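Local coordinates for protein phosphoribosylaminoimidazole-succinocarboxamide synthase (Pyrococcus horikoshii, PDB 4O86) that catalyses the ATP-dependent joining of L-aspartate to a carboxyaminoimidazole ribonucleotide, giving SAICAR in de novo purine biosynthesis, at residues D84-E89 with F178-N183; K167-V172 with C197-A202. All coordinates share one frame; numbering follows the deposited sequence. Where two conformers were deposited one is given.

Contact 1 of 2, residues D84-E89 with F178-N183. With ADP (adenosine-5'-diphosphate), chain H; CDP (cytidine-5'-diphosphate), chain C.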
ATOM      1  N   ASP A  84      17.643 -17.388   1.999  1.00 19.65           N
ATOM      2  CA  ASP A  84      16.835 -17.110   0.828  0.50 19.48           C
ATOM      3  C   ASP A  84      16.008 -15.867   1.178  1.00 19.52           C
ATOM      4  O   ASP A  84      15.066 -15.943   1.945  1.00 19.14           O
ATOM      5  CB  ASP A  84      15.938 -18.315   0.538  0.50 18.93           C
ATOM      6  CG  ASP A  84      15.088 -18.134  -0.700  0.50 18.10           C
ATOM      7  OD1 ASP A  84      14.193 -18.976  -0.916  0.50 18.09           O
ATOM      8  OD2 ASP A  84      15.307 -17.164  -1.450  0.50 17.50           O
ATOM      9  N   MET A  85      16.401 -14.723   0.630  1.00 19.62           N
ATOM     10  CA  MET A  85      15.794 -13.441   0.998  1.00 19.94           C
ATOM     11  C   MET A  85      14.387 -13.249   0.459  1.00 18.12           C
ATOM     12  O   MET A  85      14.114 -13.551  -0.683  1.00 17.32           O
ATOM     13  CB  MET A  85      16.685 -12.265   0.581  1.00 21.34           C
ATOM     14  CG  MET A  85      18.022 -12.210   1.315  1.00 22.45           C
ATOM     15  SD  MET A  85      17.901 -11.901   3.091  1.00 23.42           S
ATOM     16  CE  MET A  85      17.453 -10.155   3.091  1.00 23.62           C
ATOM     17  N   TYR A  86      13.487 -12.770   1.309  1.00 17.22           N
ATOM     18  CA  TYR A  86      12.220 -12.213   0.827  1.00 16.24           C
ATOM     19  C   TYR A  86      12.504 -10.875   0.142  1.00 15.83           C
ATOM     20  O   TYR A  86      13.285 -10.085   0.661  1.00 14.98           O
ATOM     21  CB  TYR A  86      11.286 -11.967   1.990  1.00 15.84           C
ATOM     22  CG  TYR A  86      10.733 -13.219   2.605  1.00 16.16           C
ATOM     23  CD1 TYR A  86       9.763 -13.968   1.935  1.00 15.53           C
ATOM     24  CD2 TYR A  86      11.167 -13.653   3.860  1.00 15.55           C
ATOM     25  CE1 TYR A  86       9.238 -15.119   2.496  1.00 16.07           C
ATOM     26  CE2 TYR A  86      10.638 -14.796   4.435  1.00 16.03           C
ATOM     27  CZ  TYR A  86       9.673 -15.524   3.749  1.00 16.15           C
ATOM     28  OH  TYR A  86       9.138 -16.656   4.303  1.00 16.52           O
ATOM     29  N   PRO A  87      11.874 -10.611  -1.016  1.00 15.97           N
ATOM     30  CA  PRO A  87      12.121  -9.315  -1.667  1.00 16.16           C
ATOM     31  C   PRO A  87      11.233  -8.225  -1.057  1.00 16.65           C
ATOM     32  O   PRO A  87      10.361  -7.651  -1.732  1.00 17.16           O
ATOM     33  CB  PRO A  87      11.788  -9.597  -3.141  1.00 16.11           C
ATOM     34  CG  PRO A  87      10.747 -10.669  -3.083  1.00 15.86           C
ATOM     35  CD  PRO A  87      11.007 -11.486  -1.833  1.00 15.88           C
ATOM     36  N   LEU A  88      11.471  -7.950   0.226  1.00 16.13           N
ATOM     37  CA  LEU A  88      10.659  -7.025   1.000  1.00 15.93           C
ATOM     38  C   LEU A  88      11.507  -6.102   1.849  1.00 15.86           C
ATOM     39  O   LEU A  88      12.588  -6.464   2.321  1.00 15.29           O
ATOM     40  CB  LEU A  88       9.724  -7.778   1.959  1.00 16.04           C
ATOM     41  CG  LEU A  88       8.561  -8.637   1.446  1.00 16.12           C
ATOM     42  CD1 LEU A  88       7.922  -9.299   2.662  1.00 16.10           C
ATOM     43  CD2 LEU A  88       7.543  -7.811   0.678  1.00 15.19           C
ATOM     44  N   GLU A  89      10.991  -4.902   2.054  1.00 15.81           N
ATOM     45  CA  GLU A  89      11.476  -4.042   3.111  1.00 15.62           C
ATOM     46  C   GLU A  89      10.267  -3.806   3.993  1.00 15.04           C
ATOM     47  O   GLU A  89       9.212  -3.381   3.507  1.00 14.39           O
ATOM     48  CB  GLU A  89      12.051  -2.756   2.530  1.00 17.64           C
ATOM     49  CG  GLU A  89      13.291  -3.053   1.685  1.00 20.33           C
ATOM     50  CD  GLU A  89      14.094  -1.831   1.312  1.00 23.24           C
ATOM     51  OE1 GLU A  89      15.011  -1.969   0.464  1.00 24.96           O
ATOM     52  OE2 GLU A  89      13.824  -0.734   1.856  1.00 24.55           O
ATOM     53  N   PHE A 178      14.091  -9.649   5.772  1.00 12.92           N
ATOM     54  CA  PHE A 178      13.970 -11.023   6.237  1.00 13.13           C
ATOM     55  C   PHE A 178      14.298 -12.000   5.130  1.00 13.75           C
ATOM     56  O   PHE A 178      14.133 -11.701   3.939  1.00 13.37           O
ATOM     57  CB  PHE A 178      12.525 -11.319   6.662  1.00 13.30           C
ATOM     58  CG  PHE A 178      12.061 -10.543   7.846  1.00 13.28           C
ATOM     59  CD1 PHE A 178      12.179 -11.073   9.129  1.00 13.15           C
ATOM     60  CD2 PHE A 178      11.499  -9.275   7.686  1.00 13.70           C
ATOM     61  CE1 PHE A 178      11.732 -10.374  10.230  1.00 13.10           C
ATOM     62  CE2 PHE A 178      11.055  -8.559   8.792  1.00 13.17           C
ATOM     63  CZ  PHE A 178      11.178  -9.106  10.056  1.00 13.48           C
ATOM     64  N   GLY A 179      14.711 -13.193   5.548  1.00 14.55           N
ATOM     65  CA  GLY A 179      14.902 -14.313   4.663  1.00 15.68           C
ATOM     66  C   GLY A 179      14.528 -15.615   5.349  1.00 17.22           C
ATOM     67  O   GLY A 179      14.238 -15.658   6.553  1.00 16.97           O
ATOM     68  N   LYS A 180      14.566 -16.684   4.566  1.00 18.42           N
ATOM     69  CA  LYS A 180      14.197 -18.019   5.002  1.00 20.20           C
ATOM     70  C   LYS A 180      15.485 -18.830   5.189  1.00 19.82           C
ATOM     71  O   LYS A 180      16.370 -18.753   4.349  1.00 19.50           O
ATOM     72  CB  LYS A 180      13.354 -18.637   3.891  1.00 22.26           C
ATOM     73  CG  LYS A 180      12.052 -19.276   4.328  1.00 26.45           C
ATOM     74  CD  LYS A 180      11.139 -19.486   3.120  1.00 28.28           C
ATOM     75  CE  LYS A 180       9.927 -20.324   3.496  1.00 31.90           C
ATOM     76  NZ  LYS A 180       8.804 -20.211   2.518  1.00 31.70           N
ATOM     77  N   ASP A 181      15.617 -19.580   6.287  1.00 20.27           N
ATOM     78  CA  ASP A 181      16.773 -20.472   6.447  1.00 20.94           C
ATOM     79  C   ASP A 181      16.464 -21.859   5.874  1.00 21.55           C
ATOM     80  O   ASP A 181      15.361 -22.078   5.360  1.00 21.54           O
ATOM     81  CB  ASP A 181      17.256 -20.548   7.903  1.00 20.55           C
ATOM     82  CG  ASP A 181      16.250 -21.219   8.845  1.00 20.77           C
ATOM     83  OD1 ASP A 181      15.335 -21.948   8.403  1.00 19.25           O
ATOM     84  OD2 ASP A 181      16.394 -21.011  10.063  1.00 21.05           O
ATOM     85  N   LYS A 182      17.414 -22.791   5.982  1.00 22.29           N
ATOM     86  CA  LYS A 182      17.249 -24.130   5.395  1.00 24.18           C
ATOM     87  C   LYS A 182      16.118 -24.939   6.030  1.00 23.67           C
ATOM     88  O   LYS A 182      15.582 -25.864   5.402  1.00 24.89           O
ATOM     89  CB  LYS A 182      18.572 -24.915   5.422  1.00 25.87           C
ATOM     90  CG  LYS A 182      19.525 -24.521   4.302  1.00 27.11           C
ATOM     91  CD  LYS A 182      20.933 -25.035   4.563  1.00 28.98           C
ATOM     92  N   ASN A 183      15.757 -24.585   7.263  1.00 22.12           N
ATOM     93  CA  ASN A 183      14.604 -25.179   7.944  1.00 21.65           C
ATOM     94  C   ASN A 183      13.277 -24.524   7.574  1.00 20.64           C
ATOM     95  O   ASN A 183      12.217 -24.949   8.050  1.00 19.74           O
ATOM     96  CB  ASN A 183      14.793 -25.139   9.464  1.00 22.07           C
ATOM     97  CG  ASN A 183      15.943 -26.009   9.927  1.00 22.93           C
ATOM     98  OD1 ASN A 183      16.213 -27.053   9.347  1.00 22.80           O
ATOM     99  ND2 ASN A 183      16.629 -25.572  10.970  1.00 23.57           N
TER
HETATM  100  PB  ADP H 507      20.964  -3.153  -1.395  0.80 39.84           P
HETATM  101  O1B ADP H 507      21.484  -1.860  -1.984  0.80 39.49           O
HETATM  102  O2B ADP H 507      20.466  -4.161  -2.409  0.80 37.74           O
HETATM  103  O3B ADP H 507      20.029  -2.960  -0.213  0.80 36.36           O
HETATM  104  PA  ADP H 507      22.904  -3.552   0.657  0.80 38.08           P
HETATM  105  O1A ADP H 507      23.904  -2.423   0.594  0.80 38.75           O
HETATM  106  O2A ADP H 507      21.794  -3.487   1.677  0.80 39.12           O
HETATM  107  O3A ADP H 507      22.302  -3.834  -0.813  0.80 38.18           O
HETATM  108  O5' ADP H 507      23.710  -4.937   0.892  0.80 37.27           O
HETATM  109  C5' ADP H 507      23.077  -6.096   1.454  0.80 32.62           C
HETATM  110  C4' ADP H 507      22.339  -6.964   0.424  0.80 29.67           C
HETATM  111  O4' ADP H 507      22.329  -8.323   0.881  0.80 28.09           O
HETATM  112  C3' ADP H 507      20.867  -6.607   0.300  0.80 28.65           C
HETATM  113  O3' ADP H 507      20.421  -6.969  -1.011  0.80 28.16           O
HETATM  114  C2' ADP H 507      20.188  -7.488   1.334  0.80 27.46           C
HETATM  115  O2' ADP H 507      18.812  -7.733   1.047  0.80 26.96           O
HETATM  116  C1' ADP H 507      21.009  -8.761   1.241  0.80 26.98           C
HETATM  117  N9  ADP H 507      21.102  -9.512   2.520  0.80 25.88           N
HETATM  118  C8  ADP H 507      21.084  -9.004   3.772  0.80 24.70           C
HETATM  119  N7  ADP H 507      21.215  -9.985   4.695  0.80 24.23           N
HETATM  120  C5  ADP H 507      21.337 -11.158   4.026  0.80 24.95           C
HETATM  121  C6  ADP H 507      21.502 -12.599   4.364  0.80 24.37           C
HETATM  122  N6  ADP H 507      21.589 -13.026   5.649  0.80 22.75           N
HETATM  123  N1  ADP H 507      21.564 -13.491   3.341  0.80 25.29           N
HETATM  124  C2  ADP H 507      21.495 -13.126   2.049  0.80 24.27           C
HETATM  125  N3  ADP H 507      21.351 -11.847   1.674  0.80 24.75           N
HETATM  126  C4  ADP H 507      21.260 -10.838   2.591  0.80 25.43           C
HETATM  127  O3B CDP C 502      12.334   8.217   1.958  0.50 15.93           O
HETATM  128  PB  CDP C 502      12.329   7.891   3.427  0.50 16.39           P
HETATM  129  O1B CDP C 502      13.630   7.257   3.887  0.50 15.98           O
HETATM  130  O2B CDP C 502      11.797   8.983   4.317  0.50 15.41           O
HETATM  131  O3A CDP C 502      11.243   6.696   3.533  0.50 16.19           O
HETATM  132  PA  CDP C 502      10.325   6.387   4.824  0.50 16.32           P
HETATM  133  O1A CDP C 502       9.250   5.410   4.412  0.50 16.70           O
HETATM  134  O2A CDP C 502       9.877   7.677   5.479  0.50 16.40           O
HETATM  135  O5' CDP C 502      11.361   5.644   5.803  0.50 16.38           O
HETATM  136  C5' CDP C 502      10.908   4.728   6.797  0.50 16.84           C
HETATM  137  C4' CDP C 502      12.109   4.165   7.545  0.50 17.53           C
HETATM  138  O4' CDP C 502      12.712   3.120   6.782  0.50 17.87           O
HETATM  139  C3' CDP C 502      13.180   5.225   7.733  0.50 17.96           C
HETATM  140  O3' CDP C 502      13.786   5.053   9.019  0.50 17.74           O
HETATM  141  C2' CDP C 502      14.211   4.952   6.669  0.50 18.19           C
HETATM  142  O2' CDP C 502      15.500   5.281   7.198  0.50 18.72           O
HETATM  143  C1' CDP C 502      14.056   3.461   6.417  0.50 18.49           C
HETATM  144  N1  CDP C 502      14.261   3.077   5.011  0.50 18.99           N
HETATM  145  C2  CDP C 502      15.391   2.314   4.645  0.50 18.88           C
HETATM  146  O2  CDP C 502      16.226   1.986   5.514  0.50 18.46           O
HETATM  147  N3  CDP C 502      15.570   1.943   3.354  0.50 19.21           N
HETATM  148  C4  CDP C 502      14.670   2.290   2.409  0.50 19.57           C
HETATM  149  N4  CDP C 502      14.863   1.917   1.123  0.50 20.38           N
HETATM  150  C5  CDP C 502      13.546   3.039   2.747  0.50 19.54           C
HETATM  151  C6  CDP C 502      13.359   3.420   4.077  0.50 19.45           C
HETATM  152  O   HOH W   1      12.830  -8.923   3.335  1.00 14.54           O
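The Y86 ring reaches along the strand of F178 and K180: its CD2 lies 3.9 Å from F178 CB, and its OH is 3.7 Å from K180 CD, the lysine chain crossing the hydroxyl at a slant. With CG beside the backbone N (chi1 -71°), the ring keeps F178 O near its plane, at an edge, while Y86 N donates to that same oxygen (2.9 Å). The phenol OH is hydrogen-bonded to E145, which also forms a salt bridge with K180 NZ, so one carboxylate holds both tips. F178 turns its own ring away, onto I149 and I152 of helix 143-165. These strands are antiparallel neighbours in the large sheet of the SAICAR synthetase fold, D84 and K180 forming a hydrogen-bonded pair in which K180 N to D84 O is 2.8 Å. On the M85 side of the sheet G179 has no side chain, and M85, bent at chi2 and chi3, lays its thioether along the bound ADP: SD is 3.6 Å from C4 of the adenine and CE 3.4 Å from O2' of the ribose. Where the strands part beyond Y86, a water accepts from F178 N (2.8 Å) and can donate to Y86 O or L88 O.

Contact 2 of 2, residues K167-V172 with C197-A202. With CDP (cytidine-5'-diphosphate), chain C; C5P (cytidine-5'-monophosphate), chain D.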
ATOM      1  N   LYS A 167      16.989   5.131  27.233  1.00 34.07           N
ATOM      2  CA  LYS A 167      18.237   5.843  26.972  1.00 32.28           C
ATOM      3  C   LYS A 167      18.004   7.223  26.366  1.00 31.00           C
ATOM      4  O   LYS A 167      18.905   7.805  25.769  1.00 31.98           O
ATOM      5  CB  LYS A 167      19.161   4.996  26.096  1.00 33.60           C
ATOM      6  CG  LYS A 167      19.811   3.849  26.848  1.00 34.43           C
ATOM      7  CD  LYS A 167      20.129   2.691  25.921  1.00 35.78           C
ATOM      8  CE  LYS A 167      20.616   1.482  26.709  1.00 35.78           C
ATOM      9  NZ  LYS A 167      22.080   1.504  26.940  1.00 35.85           N
ATOM     10  N   GLY A 168      16.793   7.749  26.542  1.00 29.00           N
ATOM     11  CA  GLY A 168      16.435   9.074  26.044  1.00 26.44           C
ATOM     12  C   GLY A 168      16.361   9.141  24.524  1.00 26.12           C
ATOM     13  O   GLY A 168      16.575  10.207  23.933  1.00 23.75           O
ATOM     14  N   ILE A 169      16.059   8.006  23.894  1.00 24.47           N
ATOM     15  CA  ILE A 169      15.947   7.935  22.431  1.00 24.62           C
ATOM     16  C   ILE A 169      14.585   7.391  22.004  1.00 22.87           C
ATOM     17  O   ILE A 169      14.161   6.325  22.448  1.00 22.49           O
ATOM     18  CB  ILE A 169      17.071   7.078  21.800  1.00 25.15           C
ATOM     19  CG1 ILE A 169      18.442   7.677  22.113  1.00 26.15           C
ATOM     20  CG2 ILE A 169      16.887   6.953  20.287  1.00 25.67           C
ATOM     21  CD1 ILE A 169      19.579   6.676  21.997  1.00 28.12           C
ATOM     22  N   ILE A 170      13.912   8.140  21.142  1.00 21.53           N
ATOM     23  CA  ILE A 170      12.650   7.718  20.560  1.00 21.14           C
ATOM     24  C   ILE A 170      12.903   7.010  19.232  1.00 20.21           C
ATOM     25  O   ILE A 170      13.552   7.551  18.333  1.00 18.89           O
ATOM     26  CB  ILE A 170      11.705   8.910  20.333  1.00 21.88           C
ATOM     27  CG1 ILE A 170      11.498   9.676  21.649  1.00 22.03           C
ATOM     28  CG2 ILE A 170      10.369   8.433  19.761  1.00 21.61           C
ATOM     29  CD1 ILE A 170      10.853  11.034  21.464  1.00 23.63           C
ATOM     30  N   LEU A 171      12.392   5.790  19.127  1.00 19.42           N
ATOM     31  CA  LEU A 171      12.411   5.063  17.870  1.00 18.17           C
ATOM     32  C   LEU A 171      11.211   5.506  17.036  1.00 17.33           C
ATOM     33  O   LEU A 171      10.074   5.107  17.278  1.00 16.77           O
ATOM     34  CB  LEU A 171      12.425   3.559  18.123  1.00 18.36           C
ATOM     35  CG  LEU A 171      12.429   2.598  16.925  1.00 18.30           C
ATOM     36  CD1 LEU A 171      13.680   2.736  16.066  1.00 17.24           C
ATOM     37  CD2 LEU A 171      12.296   1.183  17.466  1.00 17.87           C
ATOM     38  N   VAL A 172      11.486   6.351  16.047  1.00 16.72           N
ATOM     39  CA  VAL A 172      10.438   6.979  15.249  1.00 16.01           C
ATOM     40  C   VAL A 172       9.852   5.974  14.231  1.00 15.53           C
ATOM     41  O   VAL A 172       8.634   5.744  14.192  1.00 15.71           O
ATOM     42  CB  VAL A 172      10.983   8.280  14.614  1.00 15.91           C
ATOM     43  CG1 VAL A 172      10.092   8.794  13.491  1.00 15.45           C
ATOM     44  CG2 VAL A 172      11.159   9.329  15.706  1.00 15.95           C
ATOM     45  N   CYS A 197      16.998   3.360  10.543  1.00 16.32           N
ATOM     46  CA  CYS A 197      16.035   3.761  11.569  1.00 17.32           C
ATOM     47  C   CYS A 197      15.987   5.272  11.712  1.00 17.36           C
ATOM     48  O   CYS A 197      16.955   5.973  11.390  1.00 17.64           O
ATOM     49  CB  CYS A 197      16.404   3.202  12.949  1.00 17.88           C
ATOM     50  SG  CYS A 197      16.910   1.480  13.054  1.00 18.54           S
ATOM     51  N   ARG A 198      14.858   5.769  12.199  1.00 16.76           N
ATOM     52  CA  ARG A 198      14.808   7.132  12.722  1.00 16.61           C
ATOM     53  C   ARG A 198      14.906   7.101  14.238  1.00 16.62           C
ATOM     54  O   ARG A 198      14.083   6.471  14.915  1.00 16.90           O
ATOM     55  CB  ARG A 198      13.571   7.895  12.232  1.00 15.89           C
ATOM     56  CG  ARG A 198      13.731   8.446  10.811  1.00 15.68           C
ATOM     57  CD  ARG A 198      12.550   9.306  10.359  1.00 15.33           C
ATOM     58  NE  ARG A 198      12.760   9.777   8.989  1.00 14.65           N
ATOM     59  CZ  ARG A 198      12.184   9.265   7.904  1.00 15.02           C
ATOM     60  NH1 ARG A 198      11.293   8.279   7.994  1.00 14.64           N
ATOM     61  NH2 ARG A 198      12.483   9.766   6.713  1.00 15.15           N
ATOM     62  N   PHE A 199      15.954   7.744  14.749  1.00 17.20           N
ATOM     63  CA  PHE A 199      16.178   7.934  16.178  1.00 17.87           C
ATOM     64  C   PHE A 199      16.111   9.427  16.491  1.00 19.41           C
ATOM     65  O   PHE A 199      16.840  10.223  15.885  1.00 19.40           O
ATOM     66  CB  PHE A 199      17.571   7.434  16.596  1.00 17.12           C
ATOM     67  CG  PHE A 199      17.861   5.991  16.260  1.00 16.76           C
ATOM     68  CD1 PHE A 199      17.001   4.966  16.655  1.00 16.64           C
ATOM     69  CD2 PHE A 199      19.044   5.649  15.603  1.00 16.37           C
ATOM     70  CE1 PHE A 199      17.302   3.634  16.368  1.00 16.08           C
ATOM     71  CE2 PHE A 199      19.355   4.320  15.328  1.00 16.35           C
ATOM     72  CZ  PHE A 199      18.483   3.311  15.706  1.00 16.11           C
ATOM     73  N   TRP A 200      15.252   9.802  17.442  1.00 20.83           N
ATOM     74  CA  TRP A 200      15.187  11.182  17.941  1.00 21.81           C
ATOM     75  C   TRP A 200      15.559  11.272  19.389  1.00 22.26           C
ATOM     76  O   TRP A 200      15.146  10.436  20.196  1.00 21.29           O
ATOM     77  CB  TRP A 200      13.792  11.778  17.799  1.00 21.33           C
ATOM     78  CG  TRP A 200      13.333  12.066  16.398  1.00 21.68           C
ATOM     79  CD1 TRP A 200      14.056  11.941  15.214  1.00 22.20           C
ATOM     80  CD2 TRP A 200      12.017  12.579  15.992  1.00 22.09           C
ATOM     81  NE1 TRP A 200      13.292  12.306  14.134  1.00 22.14           N
ATOM     82  CE2 TRP A 200      12.058  12.700  14.530  1.00 22.84           C
ATOM     83  CE3 TRP A 200      10.848  12.916  16.666  1.00 23.33           C
ATOM     84  CZ2 TRP A 200      10.967  13.156  13.794  1.00 23.04           C
ATOM     85  CZ3 TRP A 200       9.750  13.372  15.918  1.00 24.48           C
ATOM     86  CH2 TRP A 200       9.810  13.483  14.516  1.00 24.64           C
ATOM     87  N   ASP A 201      16.312  12.308  19.750  1.00 24.39           N
ATOM     88  CA  ASP A 201      16.547  12.579  21.167  1.00 25.29           C
ATOM     89  C   ASP A 201      15.195  12.855  21.832  1.00 26.10           C
ATOM     90  O   ASP A 201      14.400  13.634  21.308  1.00 25.91           O
ATOM     91  CB  ASP A 201      17.477  13.770  21.368  1.00 25.52           C
ATOM     92  CG  ASP A 201      17.537  14.206  22.825  1.00 24.87           C
ATOM     93  OD1 ASP A 201      18.192  13.515  23.621  1.00 23.13           O
ATOM     94  OD2 ASP A 201      16.893  15.214  23.170  1.00 25.75           O
ATOM     95  N   ALA A 202      14.941  12.205  22.965  1.00 27.27           N
ATOM     96  CA  ALA A 202      13.641  12.298  23.673  1.00 30.72           C
ATOM     97  C   ALA A 202      13.274  13.716  24.127  1.00 32.36           C
ATOM     98  O   ALA A 202      12.097  14.092  24.140  1.00 35.35           O
ATOM     99  CB  ALA A 202      13.607  11.342  24.865  1.00 27.87           C
TER
HETATM  100  O3B CDP C 502      12.334   8.217   1.958  0.50 15.93           O
HETATM  101  PB  CDP C 502      12.329   7.891   3.427  0.50 16.39           P
HETATM  102  O1B CDP C 502      13.630   7.257   3.887  0.50 15.98           O
HETATM  103  O2B CDP C 502      11.797   8.983   4.317  0.50 15.41           O
HETATM  104  O3A CDP C 502      11.243   6.696   3.533  0.50 16.19           O
HETATM  105  PA  CDP C 502      10.325   6.387   4.824  0.50 16.32           P
HETATM  106  O1A CDP C 502       9.250   5.410   4.412  0.50 16.70           O
HETATM  107  O2A CDP C 502       9.877   7.677   5.479  0.50 16.40           O
HETATM  108  O5' CDP C 502      11.361   5.644   5.803  0.50 16.38           O
HETATM  109  C5' CDP C 502      10.908   4.728   6.797  0.50 16.84           C
HETATM  110  C4' CDP C 502      12.109   4.165   7.545  0.50 17.53           C
HETATM  111  O4' CDP C 502      12.712   3.120   6.782  0.50 17.87           O
HETATM  112  C3' CDP C 502      13.180   5.225   7.733  0.50 17.96           C
HETATM  113  O3' CDP C 502      13.786   5.053   9.019  0.50 17.74           O
HETATM  114  C2' CDP C 502      14.211   4.952   6.669  0.50 18.19           C
HETATM  115  O2' CDP C 502      15.500   5.281   7.198  0.50 18.72           O
HETATM  116  C1' CDP C 502      14.056   3.461   6.417  0.50 18.49           C
HETATM  117  N1  CDP C 502      14.261   3.077   5.011  0.50 18.99           N
HETATM  118  C2  CDP C 502      15.391   2.314   4.645  0.50 18.88           C
HETATM  119  O2  CDP C 502      16.226   1.986   5.514  0.50 18.46           O
HETATM  120  N3  CDP C 502      15.570   1.943   3.354  0.50 19.21           N
HETATM  121  C4  CDP C 502      14.670   2.290   2.409  0.50 19.57           C
HETATM  122  N4  CDP C 502      14.863   1.917   1.123  0.50 20.38           N
HETATM  123  C5  CDP C 502      13.546   3.039   2.747  0.50 19.54           C
HETATM  124  C6  CDP C 502      13.359   3.420   4.077  0.50 19.45           C
HETATM  125  O3P C5P D 503      11.188   6.983   3.723  0.50 16.44           O
HETATM  126  P   C5P D 503      10.281   6.387   4.768  0.50 16.37           P
HETATM  127  O1P C5P D 503       9.777   7.359   5.811  0.50 16.30           O
HETATM  128  O2P C5P D 503       9.184   5.521   4.195  0.50 16.62           O
HETATM  129  O5' C5P D 503      11.262   5.415   5.591  0.50 16.46           O
HETATM  130  C5' C5P D 503      10.838   4.783   6.797  0.50 16.91           C
HETATM  131  C4' C5P D 503      12.043   4.202   7.527  0.50 17.57           C
HETATM  132  O4' C5P D 503      12.617   3.139   6.767  0.50 17.89           O
HETATM  133  C3' C5P D 503      13.138   5.241   7.702  0.50 18.03           C
HETATM  134  O3' C5P D 503      13.735   5.077   8.994  0.50 17.81           O
HETATM  135  C2' C5P D 503      14.172   4.923   6.653  0.50 18.24           C
HETATM  136  O2' C5P D 503      15.463   5.224   7.195  0.50 18.83           O
HETATM  137  C1' C5P D 503      13.977   3.433   6.419  0.50 18.52           C
HETATM  138  N1  C5P D 503      14.193   3.025   5.022  0.50 19.00           N
HETATM  139  C2  C5P D 503      15.356   2.307   4.664  0.50 18.87           C
HETATM  140  N3  C5P D 503      15.544   1.917   3.380  0.50 19.18           N
HETATM  141  C4  C5P D 503      14.622   2.204   2.435  0.50 19.48           C
HETATM  142  C5  C5P D 503      13.467   2.906   2.766  0.50 19.48           C
HETATM  143  C6  C5P D 503      13.271   3.306   4.088  0.50 19.42           C
HETATM  144  O2  C5P D 503      16.211   2.036   5.534  0.50 18.47           O
HETATM  145  N4  C5P D 503      14.821   1.811   1.157  0.50 20.28           N
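V172 and R198 meet at their first side-chain carbons, CB to CB 3.5 Å, as V172 N donates to R198 O. From there the arginine runs straight out, extended from CG to NE. R198 CB rests on V172 CB and CG1; its CG passes the ribose O3' of the bound cytidine nucleotide at 3.8 Å; CD skirts V172 CG1. NE forms a salt bridge with D211. At the tip, R198 NH2 donates to O2B of CDP (2.6 Å), and R198 NH1 reaches the alpha-phosphate, to O2A of CDP (2.9 Å) or to O1P of the CMP modelled in the same place (168° at the hydrogen). O2B of CDP, or O1P of CMP instead, lies at the guanidinium edge, in its plane, and D173 takes a salt bridge from NH1, so D211, D173 and the phosphates probably fix its rotation. A leucine here would probably leave the phosphates without these donors and D211 and D173 without their cationic mate. The other branch of V172 serves W200: with CG1 anti to the backbone N (chi1 165°), CG2 lies over one face of the indole, a CH-pi contact 3.5 Å from the five-membered ring centroid. I170 and W200, which share one side of the sheet, form a hydrogen-bonded pair, each N donating to the other's O. On the reverse side L171 CD1 approaches F199 CE1 (3.7 Å), their side chains alongside each other, while the I169 side chain crosses F199 at a slant, CG2 against CB; helices 143-165 and 220-232 cover this layer. G168, the C-prime residue of a Schellman motif, ends the preceding helix and accepts from A202 N. The whole is an antiparallel strand pair of the SAICAR synthetase sheet, bearing at one end an arginine of a nucleotide phosphate site.

In the fold
After the N-terminal strands and helix 45-62 the chain lays down strand 84-93, then passes through strand 111-121 and the helices 133-138 and 143-165 before entering strand 169-180. The beginning of that strand takes part in contact 2 and its end in contact 1, where it pairs back with 84-89 and closes a long loop of 88 residues. After strand 186-188 the chain returns as 197-201, closing the shorter, helix-free loop of contact 2. The two loops cross rather than nest. Strand 169-180 thus joins both contacts within one sheet, their centres about 28 Å apart, and ties its ADP side to its cytidine-nucleotide side, where E89 of strand 84-93 meets the cytidine base.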